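Local coordinates for uncharacterized protein (Staphylococcus aureus subsp. aureus Mu50, PDB 4QXZ) that is of unknown function but combines a beta-barrel core resembling type VI secretion system proteins with a pair of helices, at residues E40-I48 / E61-F72; A96-S104 / I114-L123. All coordinates share one frame; numbering follows the deposited sequence.

Interaction 1 (E40-I48 / E61-F72); sequences EYELEDGVI and EIVISNEHYETF
Tyr41 meets His68 and Phe72 in an aromatic cluster that joins the chain ahead of a beta hairpin to the start of helix 69-77. The tyrosine ring drives its edge into the imidazole face, with the two planes at 89° and Tyr41 CE2 3.5 Å from His68 CD2. Phe72 then turns its own edge, through CE1 and CZ, onto a face of the tyrosine, giving a second edge-to-face pair with centroids 5.3 Å apart. With CG anti to its carbonyl carbon (chi1 -59°), Tyr41 reaches across to both partners. Leu43 crosses Ile62 at about a right angle, its CD2 3.8 Å from Ile62 CG2, and also touches Ile64 CG2.

Ile62 and Ile64 belong to strand 57-65, which forms the antiparallel hairpin with strand 45-51 in the beta-barrel core. Val47 and Glu61 exchange two nearly straight backbone bonds, whereas Glu44 and Asp45 both face Val63 in a classic beta bulge: Glu44 N donates to Val63 O at 2.8 Å, and Val63 N returns a bond to Asp45 O. On the Glu42 side of the bulge, direct backbone pairing gives way to a water bridging Glu42 O and Ser65 N. An ST turn, Glu67 N to Ser65 OG at 3.0 Å, shapes the chain just before His68, the N-cap residue. Further out, Phe29 packs on Tyr41, Leu43 and Ile62, while Asp45 OD1 accepts backbone bonds from Lys22 and Thr23 of the second subunit.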
loop_
_atom_site.group_PDB
_atom_site.type_symbol
_atom_site.label_atom_id
_atom_site.label_comp_id
_atom_site.label_asym_id
_atom_site.label_seq_id
_atom_site.Cartn_x
_atom_site.Cartn_y
_atom_site.Cartn_z
ATOM N N GLU A 40 -3.973 18.993 9.045
ATOM C CA GLU A 40 -3.161 17.933 8.480
ATOM C C GLU A 40 -2.316 17.286 9.567
ATOM O O GLU A 40 -1.659 17.970 10.343
ATOM C CB GLU A 40 -2.234 18.459 7.356
ATOM C CG GLU A 40 -1.291 17.368 6.820
ATOM C CD GLU A 40 -0.888 17.515 5.361
ATOM O OE1 GLU A 40 -1.348 18.447 4.673
ATOM O OE2 GLU A 40 -0.097 16.671 4.898
ATOM N N TYR A 41 -2.297 15.961 9.599
ATOM C CA TYR A 41 -1.447 15.250 10.555
ATOM C C TYR A 41 -0.293 14.581 9.825
ATOM O O TYR A 41 -0.492 13.911 8.820
ATOM C CB TYR A 41 -2.265 14.230 11.340
ATOM C CG TYR A 41 -3.396 14.866 12.106
ATOM C CD1 TYR A 41 -4.623 15.095 11.504
ATOM C CD2 TYR A 41 -3.239 15.253 13.426
ATOM C CE1 TYR A 41 -5.662 15.684 12.197
ATOM C CE2 TYR A 41 -4.276 15.843 14.129
ATOM C CZ TYR A 41 -5.485 16.058 13.505
ATOM O OH TYR A 41 -6.519 16.642 14.188
ATOM N N GLU A 42 0.909 14.776 10.342
ATOM C CA GLU A 42 2.114 14.200 9.760
ATOM C C GLU A 42 2.177 12.680 10.033
ATOM O O GLU A 42 2.182 12.228 11.191
ATOM C CB GLU A 42 3.357 14.928 10.308
ATOM C CG GLU A 42 4.717 14.349 9.907
ATOM C CD GLU A 42 5.068 14.540 8.436
ATOM O OE1 GLU A 42 4.264 15.147 7.689
ATOM O OE2 GLU A 42 6.160 14.080 8.029
ATOM N N LEU A 43 2.260 11.916 8.944
ATOM C CA LEU A 43 2.209 10.471 8.988
ATOM C C LEU A 43 3.570 9.867 9.273
ATOM O O LEU A 43 4.563 10.213 8.623
ATOM C CB LEU A 43 1.652 9.928 7.664
ATOM C CG LEU A 43 0.183 10.263 7.326
ATOM C CD1 LEU A 43 -0.278 9.526 6.089
ATOM C CD2 LEU A 43 -0.752 9.912 8.460
ATOM N N GLU A 44 3.610 8.979 10.263
ATOM C CA GLU A 44 4.726 8.055 10.430
ATOM C C GLU A 44 4.590 6.898 9.443
ATOM O O GLU A 44 5.582 6.434 8.844
ATOM C CB GLU A 44 4.752 7.503 11.849
ATOM C CG GLU A 44 5.226 8.510 12.882
ATOM C CD GLU A 44 6.722 8.773 12.809
ATOM O OE1 GLU A 44 7.504 7.799 12.657
ATOM O OE2 GLU A 44 7.109 9.959 12.907
ATOM N N ASP A 45 3.346 6.446 9.280
ATOM C CA ASP A 45 3.027 5.358 8.382
ATOM C C ASP A 45 1.578 5.465 7.950
ATOM O O ASP A 45 0.784 6.166 8.585
ATOM C CB ASP A 45 3.238 4.034 9.108
ATOM C CG ASP A 45 3.178 2.857 8.180
ATOM O OD1 ASP A 45 4.003 2.838 7.229
ATOM O OD2 ASP A 45 2.306 1.972 8.395
ATOM N N GLY A 46 1.226 4.759 6.879
ATOM C CA GLY A 46 -0.142 4.776 6.396
ATOM C C GLY A 46 -0.491 3.754 5.329
ATOM O O GLY A 46 0.136 3.694 4.250
ATOM N N VAL A 47 -1.537 2.980 5.605
ATOM C CA VAL A 47 -2.112 2.081 4.597
ATOM C C VAL A 47 -3.631 2.244 4.527
ATOM O O VAL A 47 -4.300 2.462 5.549
ATOM C CB VAL A 47 -1.753 0.587 4.881
ATOM C CG1 VAL A 47 -2.601 0.003 6.005
ATOM C CG2 VAL A 47 -1.925 -0.245 3.630
ATOM N N ILE A 48 -4.186 2.103 3.331
ATOM C CA ILE A 48 -5.639 2.081 3.201
ATOM C C ILE A 48 -6.068 0.923 2.290
ATOM O O ILE A 48 -5.546 0.772 1.186
ATOM C CB ILE A 48 -6.174 3.459 2.730
ATOM C CG1 ILE A 48 -7.693 3.470 2.684
ATOM C CG2 ILE A 48 -5.609 3.863 1.382
ATOM C CD1 ILE A 48 -8.282 4.864 2.522
ATOM N N GLU A 61 -5.379 2.716 8.178
ATOM C CA GLU A 61 -4.539 2.608 9.376
ATOM C C GLU A 61 -3.379 3.574 9.242
ATOM O O GLU A 61 -2.654 3.535 8.242
ATOM C CB GLU A 61 -4.018 1.186 9.571
ATOM C CG GLU A 61 -3.410 0.955 10.961
ATOM C CD GLU A 61 -3.040 -0.505 11.259
ATOM O OE1 GLU A 61 -3.804 -1.414 10.883
ATOM O OE2 GLU A 61 -1.980 -0.746 11.892
ATOM N N ILE A 62 -3.221 4.449 10.233
ATOM C CA ILE A 62 -2.123 5.408 10.236
ATOM C C ILE A 62 -1.403 5.386 11.563
ATOM O O ILE A 62 -1.975 5.004 12.585
ATOM C CB ILE A 62 -2.601 6.859 9.986
ATOM C CG1 ILE A 62 -3.652 7.283 11.021
ATOM C CG2 ILE A 62 -3.164 7.001 8.590
ATOM C CD1 ILE A 62 -4.091 8.718 10.895
ATOM N N VAL A 63 -0.152 5.824 11.538
ATOM C CA VAL A 63 0.613 6.031 12.760
ATOM C C VAL A 63 0.997 7.499 12.851
ATOM O O VAL A 63 1.575 8.045 11.921
ATOM C CB VAL A 63 1.877 5.159 12.787
ATOM C CG1 VAL A 63 2.669 5.391 14.079
ATOM C CG2 VAL A 63 1.491 3.685 12.640
ATOM N N ILE A 64 0.648 8.133 13.965
ATOM C CA ILE A 64 0.968 9.536 14.182
ATOM C C ILE A 64 1.440 9.751 15.612
ATOM O O ILE A 64 1.402 8.840 16.429
ATOM C CB ILE A 64 -0.241 10.448 13.899
ATOM C CG1 ILE A 64 -1.455 10.038 14.741
ATOM C CG2 ILE A 64 -0.576 10.432 12.412
ATOM C CD1 ILE A 64 -2.594 11.049 14.712
ATOM N N SER A 65 1.884 10.966 15.892
ATOM C CA SER A 65 2.319 11.357 17.222
ATOM C C SER A 65 1.206 11.237 18.263
ATOM O O SER A 65 0.072 11.570 17.979
ATOM C CB SER A 65 2.823 12.802 17.181
ATOM O OG SER A 65 2.874 13.343 18.479
ATOM N N ASN A 66 1.596 10.898 19.480
ATOM C CA ASN A 66 0.749 10.788 20.674
ATOM C C ASN A 66 0.089 12.073 21.022
ATOM O O ASN A 66 -0.895 12.106 21.707
ATOM C CB ASN A 66 1.580 10.506 21.909
ATOM C CG ASN A 66 0.772 10.109 23.077
ATOM O OD1 ASN A 66 -0.260 9.510 22.933
ATOM N ND2 ASN A 66 1.245 10.418 24.243
ATOM N N GLU A 67 0.724 13.139 20.616
ATOM C CA GLU A 67 0.246 14.487 20.852
ATOM C C GLU A 67 -1.272 14.615 20.653
ATOM O O GLU A 67 -1.938 15.343 21.380
ATOM C CB GLU A 67 0.996 15.438 19.917
ATOM C CG GLU A 67 0.637 16.907 20.060
ATOM C CD GLU A 67 1.688 17.813 19.459
ATOM O OE1 GLU A 67 1.298 18.828 18.847
ATOM O OE2 GLU A 67 2.899 17.511 19.602
ATOM N N HIS A 68 -1.806 13.863 19.692
ATOM C CA HIS A 68 -3.200 13.992 19.269
ATOM C C HIS A 68 -4.101 12.884 19.867
ATOM O O HIS A 68 -5.201 12.602 19.375
ATOM C CB HIS A 68 -3.249 14.018 17.721
ATOM C CG HIS A 68 -2.190 14.881 17.089
ATOM N ND1 HIS A 68 -1.014 14.366 16.587
ATOM C CD2 HIS A 68 -2.124 16.220 16.889
ATOM C CE1 HIS A 68 -0.275 15.346 16.092
ATOM N NE2 HIS A 68 -0.925 16.483 16.264
ATOM N N TYR A 69 -3.637 12.262 20.945
ATOM C CA TYR A 69 -4.381 11.175 21.541
ATOM C C TYR A 69 -5.765 11.604 22.028
ATOM O O TYR A 69 -6.720 10.856 21.860
ATOM C CB TYR A 69 -3.597 10.542 22.684
ATOM C CG TYR A 69 -4.383 9.445 23.338
ATOM C CD1 TYR A 69 -4.427 8.178 22.775
ATOM C CD2 TYR A 69 -5.135 9.681 24.489
ATOM C CE1 TYR A 69 -5.164 7.158 23.356
ATOM C CE2 TYR A 69 -5.881 8.670 25.077
ATOM C CZ TYR A 69 -5.891 7.407 24.506
ATOM O OH TYR A 69 -6.627 6.382 25.056
ATOM N N GLU A 70 -5.892 12.797 22.607
ATOM C CA GLU A 70 -7.187 13.218 23.187
ATOM C C GLU A 70 -8.207 13.521 22.099
ATOM O O GLU A 70 -9.369 13.106 22.188
ATOM C CB GLU A 70 -7.067 14.450 24.101
ATOM C CG GLU A 70 -5.847 14.491 25.012
ATOM C CD GLU A 70 -5.684 13.253 25.872
ATOM O OE1 GLU A 70 -6.715 12.737 26.364
ATOM O OE2 GLU A 70 -4.521 12.813 26.059
ATOM N N THR A 71 -7.774 14.257 21.079
ATOM C CA THR A 71 -8.658 14.595 19.965
ATOM C C THR A 71 -9.310 13.301 19.452
ATOM O O THR A 71 -10.538 13.188 19.418
ATOM C CB THR A 71 -7.907 15.372 18.837
ATOM O OG1 THR A 71 -7.391 16.600 19.357
ATOM C CG2 THR A 71 -8.832 15.727 17.684
ATOM N N PHE A 72 -8.487 12.306 19.126
ATOM C CA PHE A 72 -8.992 11.088 18.496
ATOM C C PHE A 72 -9.749 10.171 19.443
ATOM O O PHE A 72 -10.650 9.434 19.009
ATOM C CB PHE A 72 -7.866 10.343 17.776
ATOM C CG PHE A 72 -7.440 11.019 16.504
ATOM C CD1 PHE A 72 -6.410 11.927 16.498
ATOM C CD2 PHE A 72 -8.124 10.785 15.328
ATOM C CE1 PHE A 72 -6.033 12.570 15.340
ATOM C CE2 PHE A 72 -7.760 11.422 14.164
ATOM C CZ PHE A 72 -6.710 12.322 14.170
HETATM O O HOH W 1 2.915 12.839 13.785
#

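Interaction 2 (A96-S104 / I114-L123)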
loop_
_atom_site.group_PDB
_atom_site.type_symbol
_atom_site.label_atom_id
_atom_site.label_comp_id
_atom_site.label_asym_id
_atom_site.label_seq_id
_atom_site.Cartn_x
_atom_site.Cartn_y
_atom_site.Cartn_z
ATOM N N ALA A 96 -8.237 11.506 -2.220
ATOM C CA ALA A 96 -9.528 10.855 -2.241
ATOM C C ALA A 96 -10.363 11.357 -1.050
ATOM O O ALA A 96 -9.835 11.784 -0.026
ATOM C CB ALA A 96 -9.366 9.344 -2.186
ATOM N N LEU A 97 -11.677 11.303 -1.199
ATOM C CA LEU A 97 -12.576 11.892 -0.228
ATOM C C LEU A 97 -13.296 10.763 0.500
ATOM O O LEU A 97 -13.864 9.897 -0.148
ATOM C CB LEU A 97 -13.574 12.800 -0.934
ATOM C CG LEU A 97 -13.028 13.691 -2.068
ATOM C CD1 LEU A 97 -14.154 14.515 -2.666
ATOM C CD2 LEU A 97 -11.925 14.611 -1.583
ATOM N N PHE A 98 -13.243 10.759 1.835
ATOM C CA PHE A 98 -13.971 9.776 2.632
ATOM C C PHE A 98 -14.744 10.404 3.773
ATOM O O PHE A 98 -14.397 11.469 4.288
ATOM C CB PHE A 98 -13.035 8.757 3.259
ATOM C CG PHE A 98 -12.213 7.993 2.282
ATOM C CD1 PHE A 98 -11.039 8.527 1.784
ATOM C CD2 PHE A 98 -12.588 6.723 1.894
ATOM C CE1 PHE A 98 -10.271 7.824 0.887
ATOM C CE2 PHE A 98 -11.821 6.008 1.006
ATOM C CZ PHE A 98 -10.658 6.555 0.503
ATOM N N GLU A 99 -15.786 9.698 4.182
ATOM C CA GLU A 99 -16.485 9.993 5.414
ATOM C C GLU A 99 -16.152 8.831 6.333
ATOM O O GLU A 99 -16.348 7.666 5.949
ATOM C CB GLU A 99 -17.997 10.100 5.175
ATOM C CG GLU A 99 -18.802 10.483 6.419
ATOM C CD GLU A 99 -20.313 10.636 6.160
ATOM O OE1 GLU A 99 -20.719 10.397 4.994
ATOM O OE2 GLU A 99 -21.098 10.988 7.095
ATOM N N SER A 100 -15.659 9.131 7.536
ATOM C CA SER A 100 -15.217 8.066 8.426
ATOM C C SER A 100 -15.444 8.287 9.917
ATOM O O SER A 100 -15.730 9.412 10.380
ATOM C CB SER A 100 -13.722 7.787 8.183
ATOM O OG SER A 100 -12.928 8.856 8.633
ATOM N N THR A 101 -15.290 7.180 10.654
ATOM C CA THR A 101 -15.295 7.170 12.122
ATOM C C THR A 101 -14.087 6.406 12.650
ATOM O O THR A 101 -13.603 5.452 12.008
ATOM C CB THR A 101 -16.558 6.483 12.671
ATOM O OG1 THR A 101 -16.685 5.206 12.052
ATOM C CG2 THR A 101 -17.814 7.294 12.356
ATOM N N VAL A 102 -13.617 6.797 13.832
ATOM C CA VAL A 102 -12.517 6.080 14.477
ATOM C C VAL A 102 -13.008 4.746 15.048
ATOM O O VAL A 102 -13.959 4.708 15.837
ATOM C CB VAL A 102 -11.867 6.907 15.595
ATOM C CG1 VAL A 102 -10.656 6.165 16.159
ATOM C CG2 VAL A 102 -11.470 8.284 15.071
ATOM N N LYS A 103 -12.350 3.663 14.640
ATOM C CA LYS A 103 -12.733 2.304 15.015
ATOM C C LYS A 103 -11.907 1.778 16.192
ATOM O O LYS A 103 -12.443 1.115 17.072
ATOM C CB LYS A 103 -12.526 1.398 13.824
ATOM C CG LYS A 103 -13.124 0.026 13.962
ATOM C CD LYS A 103 -12.690 -0.832 12.785
ATOM C CE LYS A 103 -13.858 -1.623 12.215
ATOM N NZ LYS A 103 -14.375 -2.624 13.188
ATOM N N SER A 104 -10.602 2.057 16.190
ATOM C CA SER A 104 -9.719 1.637 17.279
ATOM C C SER A 104 -8.483 2.528 17.382
ATOM O O SER A 104 -8.039 3.107 16.391
ATOM C CB SER A 104 -9.315 0.160 17.124
ATOM O OG SER A 104 -8.359 -0.041 16.100
ATOM N N ILE A 114 -4.036 4.436 14.618
ATOM C CA ILE A 114 -5.470 4.637 14.529
ATOM C C ILE A 114 -6.018 3.992 13.281
ATOM O O ILE A 114 -5.545 4.277 12.177
ATOM C CB ILE A 114 -5.835 6.132 14.482
ATOM C CG1 ILE A 114 -5.091 6.899 15.573
ATOM C CG2 ILE A 114 -7.335 6.309 14.643
ATOM C CD1 ILE A 114 -5.147 8.391 15.392
ATOM N N VAL A 115 -7.030 3.146 13.472
ATOM C CA VAL A 115 -7.785 2.528 12.388
ATOM C C VAL A 115 -9.095 3.298 12.212
ATOM O O VAL A 115 -9.794 3.556 13.194
ATOM C CB VAL A 115 -8.073 1.048 12.726
ATOM C CG1 VAL A 115 -9.019 0.411 11.706
ATOM C CG2 VAL A 115 -6.766 0.258 12.804
ATOM N N PHE A 116 -9.424 3.673 10.977
ATOM C CA PHE A 116 -10.713 4.330 10.671
ATOM C C PHE A 116 -11.558 3.459 9.789
ATOM O O PHE A 116 -11.028 2.788 8.922
ATOM C CB PHE A 116 -10.524 5.635 9.894
ATOM C CG PHE A 116 -9.613 6.618 10.557
ATOM C CD1 PHE A 116 -8.249 6.438 10.526
ATOM C CD2 PHE A 116 -10.125 7.725 11.194
ATOM C CE1 PHE A 116 -7.413 7.342 11.134
ATOM C CE2 PHE A 116 -9.306 8.633 11.808
ATOM C CZ PHE A 116 -7.944 8.443 11.779
ATOM N N GLU A 117 -12.875 3.525 9.975
ATOM C CA GLU A 117 -13.833 2.916 9.046
ATOM C C GLU A 117 -14.269 3.965 8.018
ATOM O O GLU A 117 -14.890 4.953 8.373
ATOM C CB GLU A 117 -15.054 2.394 9.809
ATOM C CG GLU A 117 -16.017 1.565 8.960
ATOM C CD GLU A 117 -17.399 1.407 9.604
ATOM O OE1 GLU A 117 -17.455 0.963 10.781
ATOM O OE2 GLU A 117 -18.427 1.719 8.934
ATOM N N CYS A 118 -13.968 3.732 6.748
ATOM C CA CYS A 118 -14.117 4.742 5.732
ATOM C C CYS A 118 -15.091 4.316 4.657
ATOM O O CYS A 118 -15.185 3.134 4.338
ATOM C CB CYS A 118 -12.751 5.026 5.097
ATOM S SG CYS A 118 -11.542 5.672 6.271
ATOM N N HIS A 119 -15.817 5.290 4.122
ATOM C CA HIS A 119 -16.691 5.108 2.970
ATOM C C HIS A 119 -16.356 6.205 1.965
ATOM O O HIS A 119 -16.411 7.387 2.289
ATOM C CB HIS A 119 -18.165 5.201 3.402
ATOM C CG HIS A 119 -18.472 4.430 4.657
ATOM N ND1 HIS A 119 -18.301 3.062 4.748
ATOM C CD2 HIS A 119 -18.918 4.836 5.871
ATOM C CE1 HIS A 119 -18.631 2.660 5.963
ATOM N NE2 HIS A 119 -19.011 3.715 6.663
ATOM N N ILE A 120 -16.000 5.819 0.754
ATOM C CA ILE A 120 -15.508 6.780 -0.224
ATOM C C ILE A 120 -16.647 7.607 -0.800
ATOM O O ILE A 120 -17.797 7.173 -0.789
ATOM C CB ILE A 120 -14.763 6.068 -1.371
ATOM C CG1 ILE A 120 -13.683 6.980 -1.947
ATOM C CG2 ILE A 120 -15.733 5.594 -2.466
ATOM C CD1 ILE A 120 -12.784 6.271 -2.938
ATOM N N TYR A 121 -16.336 8.808 -1.286
ATOM C CA TYR A 121 -17.338 9.589 -2.027
ATOM C C TYR A 121 -16.727 10.486 -3.110
ATOM O O TYR A 121 -15.520 10.741 -3.118
ATOM C CB TYR A 121 -18.277 10.360 -1.081
ATOM C CG TYR A 121 -17.703 11.578 -0.413
ATOM C CD1 TYR A 121 -17.741 12.831 -1.027
ATOM C CD2 TYR A 121 -17.172 11.497 0.870
ATOM C CE1 TYR A 121 -17.217 13.967 -0.389
ATOM C CE2 TYR A 121 -16.645 12.611 1.513
ATOM C CZ TYR A 121 -16.668 13.854 0.891
ATOM O OH TYR A 121 -16.118 14.956 1.565
ATOM N N THR A 122 -17.570 10.907 -4.051
ATOM C CA THR A 122 -17.146 11.761 -5.144
ATOM C C THR A 122 -17.762 13.097 -4.929
ATOM O O THR A 122 -18.892 13.202 -4.459
ATOM C CB THR A 122 -17.661 11.290 -6.505
ATOM O OG1 THR A 122 -17.606 9.870 -6.575
ATOM C CG2 THR A 122 -16.818 11.879 -7.630
ATOM N N LEU A 123 -17.023 14.132 -5.296
ATOM C CA LEU A 123 -17.544 15.463 -5.152
ATOM C C LEU A 123 -18.747 15.608 -6.042
ATOM O O LEU A 123 -18.714 15.228 -7.213
ATOM C CB LEU A 123 -16.503 16.504 -5.548
ATOM C CG LEU A 123 -16.855 17.914 -5.054
ATOM C CD1 LEU A 123 -16.898 17.956 -3.528
ATOM C CD2 LEU A 123 -15.846 18.903 -5.642
HETATM O O HOH W 2 -13.003 10.608 -3.800
#
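Ile114 lays CG2 against Val102 CG1, 3.7 Å away. Next, the Val115 carbonyl receives Lys103 N at 2.9 Å and, weakly, Ser104 N, so that two residues oppose one in a classic beta bulge. Phe116 sets CE2 beside Val102 CG2; Phe29 meets its ring, and Phe72 of helix 69-77 also touches the side chain. On the other face, Glu117 runs side by side with Thr101, their backbones paired by two hydrogen bonds. Cys118 places CB 3.6 Å from Phe98 CD2; its SG approaches that ring obliquely and touches Ser100 CB. After the paired backbone of His119 and Glu99, Ile120 extends CG1 over a face of the Phe98 ring, a CH-pi contact 4.0 Å from the centroid. Tyr121, its CG held between backbone N and carbonyl carbon (chi1 75°), folds its ring back across the neighbouring strand, where Leu97 CB stands 3.8 Å from the centroid, 13° off the normal. Its OH bonds to Asp83. Backbone bonds thus bind a two-sided hairpin: along its middle Phe98, Ser100, Val102, Phe116 and Cys118 are buried on one face, where Ile120 is the exposed exception, while Glu99, Thr101, Glu117 and His119 are more accessible on the other.

Overall arrangement
Interaction 1 closes before interaction 2 opens along the chain, and each joins the strands of one beta hairpin: 45-51 with 57-65, then 96-107 with 111-121. Their centres lie about 14 Å apart, yet the hairpins are neighbours in the same curled antiparallel sheet, because strands 57-65 and 111-121 pair directly, with a probable hydrogen bond from Ile114 N to Ile62 O at 3.0 Å. Ile62 packs on Phe116 across that pair of strands; Ile48 meets Phe98 although their strands are not paired, and Phe72 of helix 69-77 packs on Ile114. This is consistent with a shared apolar interior of the beta-barrel core, while interaction 1 alone also touches the second subunit.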